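Local structure of histidine acid phosphatase (Bifidobacterium longum subsp. infantis, 6RXE) at residues Q136-A141 against T187-K192; D376-T381 against T394-H399; E401-F406 against S438-A443. The protein probably removes phosphate groups by hydrolysis from inositol polyphosphates, including inositol hexakisphosphate, and the 3-phosphate from 2,3-bisphosphoglycerate. One frame throughout, in Å; residues are numbered along the deposited sequence.

Contact 1 (Q136-A141 against T187-K192); sequences QSSGEA and TLYFHK. With IHS (D-myo-inositol-hexasulphate), chain C.
Leu188 turns CG anti to its carbonyl carbon (chi1 -58°) and runs on extended through chi2 (176°), a course that lays CD1 against the end of strand 132-137, 3.5 Å from Ser137 C, with Gln136 CB touching the same methyl. Nearer the backbone, Leu188 CB and Ser138 CB meet at 3.9 Å, and Ser138 CB also rests on Leu188 O and approaches the Tyr189 ring obliquely. Ser138 has two conformers; in the one described, and so less certainly, OG accepts from Glu140 N in an ST turn and bonds His399. Ser137 OG makes another ST turn, accepting from Gly139 N at 2.9 Å, and pairs with Thr144; the chain then reaches Glu140, the N-cap of the next helix. No direct hydrogen bond crosses the contact. A water joins Gln136 OE1 and Thr187 OG1, at 2.8 Å from each, and Asn184 also bonds OE1. On the ligand side, the type I turn from Tyr189 to Lys192 faces the inositol hexasulphate. From its extended chain, Lys192 NZ grips O46 (2.7 Å) and O25 (2.9 Å) of the hexasulphate, while Tyr189 OH lies near O25 and O45 and His191 CE1 packs over one face of the tyrosine ring. Packing of Leu188 on the strand end thus backs a polar front whose lysine probably offsets sulphate charge, consistent with a pocket for inositol polyphosphates.

Contact 2 (D376-T381 against T394-H399); sequences DDFLNT and TFRFAH. With IHS (D-myo-inositol-hexasulphate), chain C.
Arg396 presents its guanidinium nearly flat to the ring of Phe378 and edge-on to Asp377. Ring and guanidinium centres are 4.5 Å apart with planes at 21°, a cation-pi stack displaced toward the rim, in which Arg396 NH1 comes closest, 3.4 Å from Phe378 CE1. Thr394, on the same strand as the arginine, closes the opposite face with CG2 over its centre. The carboxylate of Asp377 stands almost perpendicular to the guanidinium, the planes 88° apart, and the salt bridge from Arg396 NH2 to Asp377 OD2 is short and straight (2.8 Å, 175°). It lies in the guanidinium plane but meets OD2 on the anti side, tilted out of the carboxylate plane. A water donates to Asp377 OD2 at 2.7 Å and accepts from Arg396 NE. Thr381 CG2 comes to the same edge, 3.6 Å from Arg396 NH2. On strand 35-44, Glu40 forms a second salt bridge with NH2 and Ser41 O takes NH1. Past the strand's end, His399 ND1 donates to O44 of the hexasulphate. Helix 372-386 is thereby fastened to strand 391-398 by a buried guanidinium, packed on both faces and bonded at its rim, whose two acidic partners probably stabilise its positive charge.

Contact 3 (E401-F406 against S438-A443); sequences ETMMPF and SVTPMA. With IHS (D-myo-inositol-hexasulphate), chain C.
Met403 and Thr440 bring the backbones closest, CA to CA 6.3 Å, where helix 400-410, kinked ahead of Pro405, passes the point at which the chain leaves the short helix 436-439 at Thr440. Two neighbouring methionines make the contact without a hydrogen bond. Met404 lays its CG against the methyl of Thr440, 3.7 Å from CG2, and Met404 SD follows at 4.0 Å from Thr440 CG2; Val439 CG1 adds a looser apolar touch. Met403 places CG anti to its backbone N (chi1 -180°), which carries this carbon to Val439 O at 3.6 Å, an oxygen already bonded by Tyr472 OH of strand 467-472. Its CB lies near Thr440 OG1, a buried hydroxyl that has no hydrogen-bonding partner in the model.

At the start of the segment Glu401 meets the inositol hexasulphate. Its chain bends at chi2 (-66°), bringing Glu401 OE2 over one face of the inositol ring, 3.3 Å from C3 of the ligand, while Glu401 CG packs 3.1 Å from ligand O35. The sequence His399-Ala400-Glu401 matches the HAE motif of the MINPP1 subfamily. An alanine here, in place of the Glu401 side chain, would strip the ring face and O35 of the carboxylate and methylene packed against them and would probably leave a gap on that side of the ligand. Around this contact, Met403 packs on Met42 of strand 35-44 and Met404 on Asp353 and Lys357 of helix 339-357, so that helix 400-410 is wedged between the central sheet and helix 339-357.

Overall arrangement
The contacts follow one another along the chain, each closing before the next opens, and all belong to the histidine phosphatase region of the protein. Contacts 1 and 2 have centres about 11 Å apart and share the mixed sheet, in which strands 132-137 and 391-398 are parallel neighbours; one water belongs to both. Strand 391-398 leads straight into helix 400-410, tying contact 2 to contact 3, about 14 Å away between centres, where Phe378 also packs on Phe406. The centres of contacts 1 and 3 are about 13 Å apart, and Phe190 bears on Thr402 and Pro405. A segment of each contact reaches the inositol hexasulphate, so the end of strand 391-398, the turn and the helix start converge on one ligand pocket.

Contact 1 (Q136-A141 against T187-K192)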
loop_
_atom_site.group_PDB
_atom_site.type_symbol
_atom_site.label_atom_id
_atom_site.label_comp_id
_atom_site.label_asym_id
_atom_site.label_seq_id
_atom_site.Cartn_x
_atom_site.Cartn_y
_atom_site.Cartn_z
ATOM N N GLN A 136 10.821 -6.735 -11.080
ATOM C CA GLN A 136 9.529 -7.399 -11.113
ATOM C C GLN A 136 8.440 -6.424 -10.704
ATOM O O GLN A 136 8.637 -5.580 -9.824
ATOM C CB GLN A 136 9.494 -8.632 -10.196
ATOM C CG GLN A 136 10.524 -9.702 -10.538
ATOM C CD GLN A 136 10.368 -10.944 -9.695
ATOM O OE1 GLN A 136 9.470 -11.029 -8.852
ATOM N NE2 GLN A 136 11.241 -11.924 -9.914
ATOM N N SER A 137 7.292 -6.559 -11.348
ATOM C CA SER A 137 6.120 -5.753 -11.056
ATOM C C SER A 137 4.904 -6.659 -10.971
ATOM O O SER A 137 4.891 -7.770 -11.506
ATOM C CB SER A 137 5.901 -4.669 -12.128
ATOM O OG SER A 137 4.583 -4.152 -12.076
ATOM N N SER A 138 3.885 -6.174 -10.263
ATOM C CA SER A 138 2.589 -6.837 -10.233
ATOM C C SER A 138 1.892 -6.794 -11.582
ATOM O O SER A 138 0.988 -7.598 -11.831
ATOM C CB SER A 138 1.693 -6.171 -9.195
ATOM O OG SER A 138 1.283 -4.896 -9.667
ATOM N N GLY A 139 2.279 -5.861 -12.448
ATOM C CA GLY A 139 1.593 -5.606 -13.689
ATOM C C GLY A 139 0.731 -4.363 -13.658
ATOM O O GLY A 139 0.392 -3.828 -14.721
ATOM N N GLU A 140 0.368 -3.892 -12.466
ATOM C CA GLU A 140 -0.351 -2.633 -12.357
ATOM C C GLU A 140 0.567 -1.485 -12.746
ATOM O O GLU A 140 1.747 -1.460 -12.379
ATOM C CB GLU A 140 -0.884 -2.435 -10.938
ATOM C CG GLU A 140 -1.798 -1.238 -10.797
ATOM C CD GLU A 140 -3.065 -1.382 -11.610
ATOM O OE1 GLU A 140 -3.508 -2.531 -11.822
ATOM O OE2 GLU A 140 -3.615 -0.348 -12.047
ATOM N N ALA A 141 0.010 -0.536 -13.503
ATOM C CA ALA A 141 0.809 0.537 -14.085
ATOM C C ALA A 141 1.566 1.321 -13.022
ATOM O O ALA A 141 2.743 1.642 -13.212
ATOM C CB ALA A 141 -0.082 1.473 -14.902
ATOM N N THR A 187 3.464 -13.515 -6.627
ATOM C CA THR A 187 4.126 -12.998 -5.436
ATOM C C THR A 187 3.836 -11.525 -5.169
ATOM O O THR A 187 4.107 -11.053 -4.058
ATOM C CB THR A 187 5.646 -13.189 -5.528
ATOM O OG1 THR A 187 6.173 -12.378 -6.589
ATOM C CG2 THR A 187 5.993 -14.654 -5.780
ATOM N N LEU A 188 3.294 -10.791 -6.144
ATOM C CA LEU A 188 3.061 -9.360 -5.998
ATOM C C LEU A 188 1.601 -8.964 -6.160
ATOM O O LEU A 188 1.291 -7.765 -6.138
ATOM C CB LEU A 188 3.912 -8.580 -7.010
ATOM C CG LEU A 188 5.418 -8.808 -6.908
ATOM C CD1 LEU A 188 6.161 -8.057 -8.015
ATOM C CD2 LEU A 188 5.911 -8.384 -5.532
ATOM N N TYR A 189 0.700 -9.930 -6.328
ATOM C CA TYR A 189 -0.731 -9.664 -6.443
ATOM C C TYR A 189 -1.508 -10.895 -5.992
ATOM O O TYR A 189 -2.483 -11.307 -6.630
ATOM C CB TYR A 189 -1.119 -9.271 -7.873
ATOM C CG TYR A 189 -2.276 -8.292 -7.961
ATOM C CD1 TYR A 189 -2.114 -6.958 -7.604
ATOM C CD2 TYR A 189 -3.528 -8.702 -8.403
ATOM C CE1 TYR A 189 -3.165 -6.060 -7.684
ATOM C CE2 TYR A 189 -4.590 -7.806 -8.487
ATOM C CZ TYR A 189 -4.398 -6.488 -8.126
ATOM O OH TYR A 189 -5.445 -5.593 -8.206
ATOM N N PHE A 190 -1.079 -11.494 -4.883
ATOM C CA PHE A 190 -1.587 -12.779 -4.419
ATOM C C PHE A 190 -2.946 -12.689 -3.733
ATOM O O PHE A 190 -3.486 -13.727 -3.339
ATOM C CB PHE A 190 -0.560 -13.417 -3.477
ATOM C CG PHE A 190 -0.020 -12.475 -2.429
ATOM C CD1 PHE A 190 -0.854 -11.889 -1.493
ATOM C CD2 PHE A 190 1.327 -12.156 -2.406
ATOM C CE1 PHE A 190 -0.358 -11.022 -0.540
ATOM C CE2 PHE A 190 1.831 -11.288 -1.456
ATOM C CZ PHE A 190 0.981 -10.715 -0.521
ATOM N N HIS A 191 -3.512 -11.491 -3.582
ATOM C CA HIS A 191 -4.762 -11.323 -2.852
ATOM C C HIS A 191 -6.002 -11.409 -3.733
ATOM O O HIS A 191 -7.116 -11.419 -3.199
ATOM C CB HIS A 191 -4.768 -9.981 -2.114
ATOM C CG HIS A 191 -4.626 -8.797 -3.016
ATOM N ND1 HIS A 191 -3.468 -8.526 -3.713
ATOM C CD2 HIS A 191 -5.498 -7.814 -3.340
ATOM C CE1 HIS A 191 -3.633 -7.426 -4.427
ATOM N NE2 HIS A 191 -4.856 -6.974 -4.218
ATOM N N LYS A 192 -5.849 -11.464 -5.054
ATOM C CA LYS A 192 -6.984 -11.529 -5.965
ATOM C C LYS A 192 -6.745 -12.595 -7.026
ATOM O O LYS A 192 -5.608 -12.845 -7.431
ATOM C CB LYS A 192 -7.233 -10.180 -6.657
ATOM C CG LYS A 192 -7.847 -9.106 -5.775
ATOM C CD LYS A 192 -7.896 -7.783 -6.525
ATOM C CE LYS A 192 -8.544 -6.691 -5.694
ATOM N NZ LYS A 192 -8.456 -5.358 -6.360
HETATM C C1 IHS C . -8.211 -0.625 -2.786
HETATM O O1 IHS C . -9.594 -0.334 -2.907
HETATM S S1 IHS C . -10.492 -0.923 -1.844
HETATM C C2 IHS C . -7.522 0.583 -2.211
HETATM O O2 IHS C . -9.908 -0.708 -0.493
HETATM S S2 IHS C . -8.480 2.938 -2.502
HETATM C C3 IHS C . -6.016 0.318 -2.081
HETATM O O3 IHS C . -11.865 -0.342 -1.943
HETATM S S3 IHS C . -5.103 1.549 -0.114
HETATM C C4 IHS C . -5.374 -0.107 -3.393
HETATM O O4 IHS C . -10.770 -2.401 -2.115
HETATM S S4 IHS C . -2.830 0.206 -3.700
HETATM C C5 IHS C . -6.138 -1.231 -4.087
HETATM S S5 IHS C . -5.003 -2.739 -5.803
HETATM C C6 IHS C . -7.632 -0.984 -4.161
HETATM S S6 IHS C . -9.079 -2.006 -5.890
HETATM O O12 IHS C . -7.764 1.689 -3.070
HETATM O O13 IHS C . -5.371 1.475 -1.609
HETATM O O14 IHS C . -4.010 -0.581 -3.109
HETATM O O15 IHS C . -5.634 -1.377 -5.434
HETATM O O16 IHS C . -8.245 -2.141 -4.652
HETATM O O22 IHS C . -9.476 2.602 -1.427
HETATM O O23 IHS C . -6.393 1.821 0.660
HETATM O O24 IHS C . -1.590 -0.073 -2.870
HETATM O O25 IHS C . -6.058 -3.750 -6.152
HETATM O O26 IHS C . -8.218 -1.831 -7.113
HETATM O O32 IHS C . -9.150 3.700 -3.638
HETATM O O33 IHS C . -4.423 0.296 0.391
HETATM O O34 IHS C . -3.098 1.692 -3.773
HETATM O O35 IHS C . -4.103 -3.229 -4.723
HETATM O O36 IHS C . -10.082 -0.874 -5.771
HETATM O O42 IHS C . -7.522 3.818 -1.740
HETATM O O43 IHS C . -4.053 2.625 0.177
HETATM O O44 IHS C . -2.624 -0.120 -5.149
HETATM O O45 IHS C . -4.260 -2.634 -7.088
HETATM O O46 IHS C . -9.996 -3.199 -6.035
HETATM O O HOH W 1 8.970 -12.352 -6.448
#

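Contact 2 (D376-T381 against T394-H399)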
loop_
_atom_site.group_PDB
_atom_site.type_symbol
_atom_site.label_atom_id
_atom_site.label_comp_id
_atom_site.label_asym_id
_atom_site.label_seq_id
_atom_site.Cartn_x
_atom_site.Cartn_y
_atom_site.Cartn_z
ATOM N N ASP A 376 8.182 -16.944 0.467
ATOM C CA ASP A 376 8.867 -18.061 -0.169
ATOM C C ASP A 376 9.900 -17.544 -1.162
ATOM O O ASP A 376 11.080 -17.914 -1.103
ATOM C CB ASP A 376 7.858 -18.987 -0.856
ATOM C CG ASP A 376 7.110 -19.882 0.128
ATOM O OD1 ASP A 376 7.487 -19.921 1.315
ATOM O OD2 ASP A 376 6.153 -20.566 -0.296
ATOM N N ASP A 377 9.493 -16.615 -2.031
ATOM C CA ASP A 377 10.446 -16.123 -3.018
ATOM C C ASP A 377 11.592 -15.378 -2.348
ATOM O O ASP A 377 12.754 -15.546 -2.746
ATOM C CB ASP A 377 9.756 -15.242 -4.053
ATOM C CG ASP A 377 10.529 -15.190 -5.352
ATOM O OD1 ASP A 377 10.711 -16.266 -5.970
ATOM O OD2 ASP A 377 10.969 -14.090 -5.745
ATOM N N PHE A 378 11.297 -14.607 -1.290
ATOM C CA PHE A 378 12.368 -13.906 -0.585
ATOM C C PHE A 378 13.452 -14.879 -0.159
ATOM O O PHE A 378 14.643 -14.553 -0.196
ATOM C CB PHE A 378 11.830 -13.159 0.637
ATOM C CG PHE A 378 11.650 -11.677 0.424
ATOM C CD1 PHE A 378 10.701 -11.196 -0.463
ATOM C CD2 PHE A 378 12.443 -10.766 1.108
ATOM C CE1 PHE A 378 10.533 -9.835 -0.651
ATOM C CE2 PHE A 378 12.285 -9.403 0.919
ATOM C CZ PHE A 378 11.327 -8.937 0.037
ATOM N N LEU A 379 13.060 -16.094 0.223
ATOM C CA LEU A 379 14.070 -17.056 0.633
ATOM C C LEU A 379 14.648 -17.780 -0.575
ATOM O O LEU A 379 15.873 -17.942 -0.678
ATOM C CB LEU A 379 13.471 -18.037 1.644
ATOM C CG LEU A 379 12.929 -17.330 2.893
ATOM C CD1 LEU A 379 12.019 -18.234 3.722
ATOM C CD2 LEU A 379 14.074 -16.795 3.737
ATOM N N ASN A 380 13.792 -18.148 -1.533
ATOM C CA ASN A 380 14.255 -19.006 -2.618
ATOM C C ASN A 380 15.304 -18.299 -3.457
ATOM O O ASN A 380 16.323 -18.900 -3.826
ATOM C CB ASN A 380 13.081 -19.452 -3.485
ATOM C CG ASN A 380 12.211 -20.476 -2.796
ATOM O OD1 ASN A 380 12.643 -21.140 -1.851
ATOM N ND2 ASN A 380 10.980 -20.622 -3.271
ATOM N N THR A 381 15.090 -17.012 -3.737
ATOM C CA THR A 381 16.063 -16.267 -4.526
ATOM C C THR A 381 17.433 -16.301 -3.865
ATOM O O THR A 381 18.452 -16.477 -4.547
ATOM C CB THR A 381 15.595 -14.826 -4.735
ATOM O OG1 THR A 381 15.316 -14.209 -3.469
ATOM C CG2 THR A 381 14.346 -14.785 -5.610
ATOM N N THR A 394 16.989 -8.761 -6.478
ATOM C CA THR A 394 15.617 -8.872 -6.976
ATOM C C THR A 394 14.809 -7.720 -6.393
ATOM O O THR A 394 14.578 -7.676 -5.182
ATOM C CB THR A 394 14.981 -10.224 -6.621
ATOM O OG1 THR A 394 15.767 -11.292 -7.168
ATOM C CG2 THR A 394 13.569 -10.327 -7.196
ATOM N N PHE A 395 14.385 -6.789 -7.244
ATOM C CA PHE A 395 13.634 -5.610 -6.820
ATOM C C PHE A 395 12.191 -5.745 -7.292
ATOM O O PHE A 395 11.936 -5.757 -8.503
ATOM C CB PHE A 395 14.251 -4.328 -7.381
ATOM C CG PHE A 395 15.668 -4.068 -6.928
ATOM C CD1 PHE A 395 15.986 -4.000 -5.580
ATOM C CD2 PHE A 395 16.678 -3.859 -7.860
ATOM C CE1 PHE A 395 17.288 -3.741 -5.169
ATOM C CE2 PHE A 395 17.979 -3.599 -7.457
ATOM C CZ PHE A 395 18.285 -3.539 -6.110
ATOM N N ARG A 396 11.250 -5.823 -6.351
ATOM C CA ARG A 396 9.851 -6.043 -6.685
ATOM C C ARG A 396 9.011 -4.824 -6.325
ATOM O O ARG A 396 9.250 -4.165 -5.306
ATOM C CB ARG A 396 9.305 -7.275 -5.961
ATOM C CG ARG A 396 10.223 -8.488 -5.975
ATOM C CD ARG A 396 9.833 -9.447 -4.855
ATOM N NE ARG A 396 10.574 -10.708 -4.871
ATOM C CZ ARG A 396 11.726 -10.914 -4.241
ATOM N NH1 ARG A 396 12.296 -9.937 -3.546
ATOM N NH2 ARG A 396 12.311 -12.108 -4.304
ATOM N N PHE A 397 8.006 -4.546 -7.151
ATOM C CA PHE A 397 7.143 -3.387 -6.974
ATOM C C PHE A 397 5.690 -3.835 -7.016
ATOM O O PHE A 397 5.267 -4.512 -7.962
ATOM C CB PHE A 397 7.463 -2.328 -8.036
ATOM C CG PHE A 397 8.883 -1.837 -7.957
ATOM C CD1 PHE A 397 9.908 -2.527 -8.588
ATOM C CD2 PHE A 397 9.202 -0.723 -7.193
ATOM C CE1 PHE A 397 11.218 -2.099 -8.483
ATOM C CE2 PHE A 397 10.508 -0.287 -7.091
ATOM C CZ PHE A 397 11.518 -0.972 -7.734
ATOM N N ALA A 398 4.939 -3.472 -5.974
ATOM C CA ALA A 398 3.605 -4.007 -5.734
ATOM C C ALA A 398 2.718 -3.004 -5.001
ATOM O O ALA A 398 2.666 -1.827 -5.376
ATOM C CB ALA A 398 3.691 -5.316 -4.943
ATOM N N HIS A 399 2.024 -3.452 -3.953
ATOM C CA HIS A 399 0.850 -2.742 -3.466
ATOM C C HIS A 399 0.771 -2.778 -1.946
ATOM O O HIS A 399 1.466 -3.545 -1.276
ATOM C CB HIS A 399 -0.426 -3.347 -4.065
ATOM C CG HIS A 399 -0.420 -3.388 -5.560
ATOM N ND1 HIS A 399 -0.910 -2.358 -6.332
ATOM C CD2 HIS A 399 0.056 -4.315 -6.426
ATOM C CE1 HIS A 399 -0.755 -2.655 -7.609
ATOM N NE2 HIS A 399 -0.170 -3.837 -7.694
HETATM C C1 IHS C . -8.211 -0.625 -2.786
HETATM O O1 IHS C . -9.594 -0.334 -2.907
HETATM S S1 IHS C . -10.492 -0.923 -1.844
HETATM C C2 IHS C . -7.522 0.583 -2.211
HETATM O O2 IHS C . -9.908 -0.708 -0.493
HETATM S S2 IHS C . -8.480 2.938 -2.502
HETATM C C3 IHS C . -6.016 0.318 -2.081
HETATM O O3 IHS C . -11.865 -0.342 -1.943
HETATM S S3 IHS C . -5.103 1.549 -0.114
HETATM C C4 IHS C . -5.374 -0.107 -3.393
HETATM O O4 IHS C . -10.770 -2.401 -2.115
HETATM S S4 IHS C . -2.830 0.206 -3.700
HETATM C C5 IHS C . -6.138 -1.231 -4.087
HETATM S S5 IHS C . -5.003 -2.739 -5.803
HETATM C C6 IHS C . -7.632 -0.984 -4.161
HETATM S S6 IHS C . -9.079 -2.006 -5.890
HETATM O O12 IHS C . -7.764 1.689 -3.070
HETATM O O13 IHS C . -5.371 1.475 -1.609
HETATM O O14 IHS C . -4.010 -0.581 -3.109
HETATM O O15 IHS C . -5.634 -1.377 -5.434
HETATM O O16 IHS C . -8.245 -2.141 -4.652
HETATM O O22 IHS C . -9.476 2.602 -1.427
HETATM O O23 IHS C . -6.393 1.821 0.660
HETATM O O24 IHS C . -1.590 -0.073 -2.870
HETATM O O25 IHS C . -6.058 -3.750 -6.152
HETATM O O26 IHS C . -8.218 -1.831 -7.113
HETATM O O32 IHS C . -9.150 3.700 -3.638
HETATM O O33 IHS C . -4.423 0.296 0.391
HETATM O O34 IHS C . -3.098 1.692 -3.773
HETATM O O35 IHS C . -4.103 -3.229 -4.723
HETATM O O36 IHS C . -10.082 -0.874 -5.771
HETATM O O42 IHS C . -7.522 3.818 -1.740
HETATM O O43 IHS C . -4.053 2.625 0.177
HETATM O O44 IHS C . -2.624 -0.120 -5.149
HETATM O O45 IHS C . -4.260 -2.634 -7.088
HETATM O O46 IHS C . -9.996 -3.199 -6.035
HETATM O O HOH W 1 8.970 -12.352 -6.448
#

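Contact 3 (E401-F406 against S438-A443)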
loop_
_atom_site.group_PDB
_atom_site.type_symbol
_atom_site.label_atom_id
_atom_site.label_comp_id
_atom_site.label_asym_id
_atom_site.label_seq_id
_atom_site.Cartn_x
_atom_site.Cartn_y
_atom_site.Cartn_z
ATOM N N GLU A 401 -1.863 -3.890 -0.557
ATOM C CA GLU A 401 -2.428 -5.221 -0.369
ATOM C C GLU A 401 -1.360 -6.302 -0.364
ATOM O O GLU A 401 -1.642 -7.430 0.058
ATOM C CB GLU A 401 -3.441 -5.547 -1.467
ATOM C CG GLU A 401 -4.333 -4.404 -1.906
ATOM C CD GLU A 401 -5.283 -3.946 -0.832
ATOM O OE1 GLU A 401 -5.564 -4.750 0.077
ATOM O OE2 GLU A 401 -5.767 -2.794 -0.910
ATOM N N THR A 402 -0.160 -5.999 -0.864
ATOM C CA THR A 402 0.981 -6.901 -0.764
ATOM C C THR A 402 1.730 -6.699 0.548
ATOM O O THR A 402 2.114 -7.677 1.204
ATOM C CB THR A 402 1.940 -6.685 -1.947
ATOM O OG1 THR A 402 1.199 -6.411 -3.141
ATOM C CG2 THR A 402 2.811 -7.915 -2.178
ATOM N N MET A 403 1.904 -5.437 0.959
ATOM C CA MET A 403 2.736 -5.123 2.115
ATOM C C MET A 403 2.037 -5.468 3.427
ATOM O O MET A 403 2.683 -5.932 4.373
ATOM C CB MET A 403 3.123 -3.639 2.086
ATOM C CG MET A 403 4.008 -3.177 3.251
ATOM S SD MET A 403 5.619 -3.998 3.327
ATOM C CE MET A 403 6.470 -3.183 1.974
ATOM N N MET A 404 0.730 -5.233 3.521
ATOM C CA MET A 404 0.056 -5.469 4.798
ATOM C C MET A 404 0.127 -6.929 5.233
ATOM O O MET A 404 0.616 -7.195 6.350
ATOM C CB MET A 404 -1.380 -4.940 4.726
ATOM C CG MET A 404 -1.444 -3.420 4.789
ATOM S SD MET A 404 -3.107 -2.749 4.820
ATOM C CE MET A 404 -3.602 -3.012 3.120
ATOM N N PRO A 405 -0.296 -7.913 4.428
ATOM C CA PRO A 405 -0.130 -9.306 4.869
ATOM C C PRO A 405 1.324 -9.731 4.949
ATOM O O PRO A 405 1.658 -10.567 5.791
ATOM C CB PRO A 405 -0.904 -10.111 3.813
ATOM C CG PRO A 405 -0.892 -9.255 2.601
ATOM C CD PRO A 405 -0.976 -7.839 3.120
ATOM N N PHE A 406 2.206 -9.171 4.117
ATOM C CA PHE A 406 3.630 -9.489 4.221
ATOM C C PHE A 406 4.191 -9.033 5.564
ATOM O O PHE A 406 4.901 -9.787 6.248
ATOM C CB PHE A 406 4.390 -8.839 3.063
ATOM C CG PHE A 406 5.799 -9.325 2.896
ATOM C CD1 PHE A 406 6.082 -10.679 2.841
ATOM C CD2 PHE A 406 6.842 -8.423 2.749
ATOM C CE1 PHE A 406 7.382 -11.127 2.669
ATOM C CE2 PHE A 406 8.143 -8.860 2.576
ATOM C CZ PHE A 406 8.413 -10.214 2.534
ATOM N N SER A 438 2.422 3.985 8.928
ATOM C CA SER A 438 3.739 3.417 9.176
ATOM C C SER A 438 3.893 1.999 8.653
ATOM O O SER A 438 4.988 1.625 8.228
ATOM C CB SER A 438 4.047 3.436 10.678
ATOM O OG SER A 438 3.018 2.798 11.410
ATOM N N VAL A 439 2.819 1.210 8.654
ATOM C CA VAL A 439 2.899 -0.145 8.119
ATOM C C VAL A 439 2.990 -0.112 6.594
ATOM O O VAL A 439 3.828 -0.795 5.994
ATOM C CB VAL A 439 1.705 -0.984 8.611
ATOM C CG1 VAL A 439 1.639 -2.317 7.877
ATOM C CG2 VAL A 439 1.791 -1.195 10.133
ATOM N N THR A 440 2.151 0.698 5.941
ATOM C CA THR A 440 2.075 0.702 4.478
ATOM C C THR A 440 1.869 2.109 3.914
ATOM O O THR A 440 0.902 2.372 3.194
ATOM C CB THR A 440 0.974 -0.254 4.012
ATOM O OG1 THR A 440 0.899 -0.255 2.581
ATOM C CG2 THR A 440 -0.389 0.113 4.618
ATOM N N PRO A 441 2.798 3.034 4.169
ATOM C CA PRO A 441 2.743 4.324 3.469
ATOM C C PRO A 441 3.009 4.125 1.986
ATOM O O PRO A 441 3.419 3.052 1.537
ATOM C CB PRO A 441 3.858 5.143 4.124
ATOM C CG PRO A 441 4.843 4.111 4.569
ATOM C CD PRO A 441 3.993 2.942 5.029
ATOM N N MET A 442 2.761 5.182 1.213
ATOM C CA MET A 442 3.191 5.167 -0.175
ATOM C C MET A 442 4.689 4.889 -0.230
ATOM O O MET A 442 5.463 5.416 0.575
ATOM C CB MET A 442 2.853 6.499 -0.856
ATOM C CG MET A 442 1.352 6.825 -0.888
ATOM S SD MET A 442 0.412 5.817 -2.061
ATOM C CE MET A 442 -1.271 6.133 -1.520
ATOM N N ALA A 443 5.083 4.005 -1.147
ATOM C CA ALA A 443 6.464 3.562 -1.332
ATOM C C ALA A 443 7.007 2.753 -0.154
ATOM O O ALA A 443 8.220 2.549 -0.061
ATOM C CB ALA A 443 7.400 4.742 -1.627
HETATM C C1 IHS C . -8.211 -0.625 -2.786
HETATM O O1 IHS C . -9.594 -0.334 -2.907
HETATM S S1 IHS C . -10.492 -0.923 -1.844
HETATM C C2 IHS C . -7.522 0.583 -2.211
HETATM O O2 IHS C . -9.908 -0.708 -0.493
HETATM S S2 IHS C . -8.480 2.938 -2.502
HETATM C C3 IHS C . -6.016 0.318 -2.081
HETATM O O3 IHS C . -11.865 -0.342 -1.943
HETATM S S3 IHS C . -5.103 1.549 -0.114
HETATM C C4 IHS C . -5.374 -0.107 -3.393
HETATM O O4 IHS C . -10.770 -2.401 -2.115
HETATM S S4 IHS C . -2.830 0.206 -3.700
HETATM C C5 IHS C . -6.138 -1.231 -4.087
HETATM S S5 IHS C . -5.003 -2.739 -5.803
HETATM C C6 IHS C . -7.632 -0.984 -4.161
HETATM S S6 IHS C . -9.079 -2.006 -5.890
HETATM O O12 IHS C . -7.764 1.689 -3.070
HETATM O O13 IHS C . -5.371 1.475 -1.609
HETATM O O14 IHS C . -4.010 -0.581 -3.109
HETATM O O15 IHS C . -5.634 -1.377 -5.434
HETATM O O16 IHS C . -8.245 -2.141 -4.652
HETATM O O22 IHS C . -9.476 2.602 -1.427
HETATM O O23 IHS C . -6.393 1.821 0.660
HETATM O O24 IHS C . -1.590 -0.073 -2.870
HETATM O O25 IHS C . -6.058 -3.750 -6.152
HETATM O O26 IHS C . -8.218 -1.831 -7.113
HETATM O O32 IHS C . -9.150 3.700 -3.638
HETATM O O33 IHS C . -4.423 0.296 0.391
HETATM O O34 IHS C . -3.098 1.692 -3.773
HETATM O O35 IHS C . -4.103 -3.229 -4.723
HETATM O O36 IHS C . -10.082 -0.874 -5.771
HETATM O O42 IHS C . -7.522 3.818 -1.740
HETATM O O43 IHS C . -4.053 2.625 0.177
HETATM O O44 IHS C . -2.624 -0.120 -5.149
HETATM O O45 IHS C . -4.260 -2.634 -7.088
HETATM O O46 IHS C . -9.996 -3.199 -6.035
#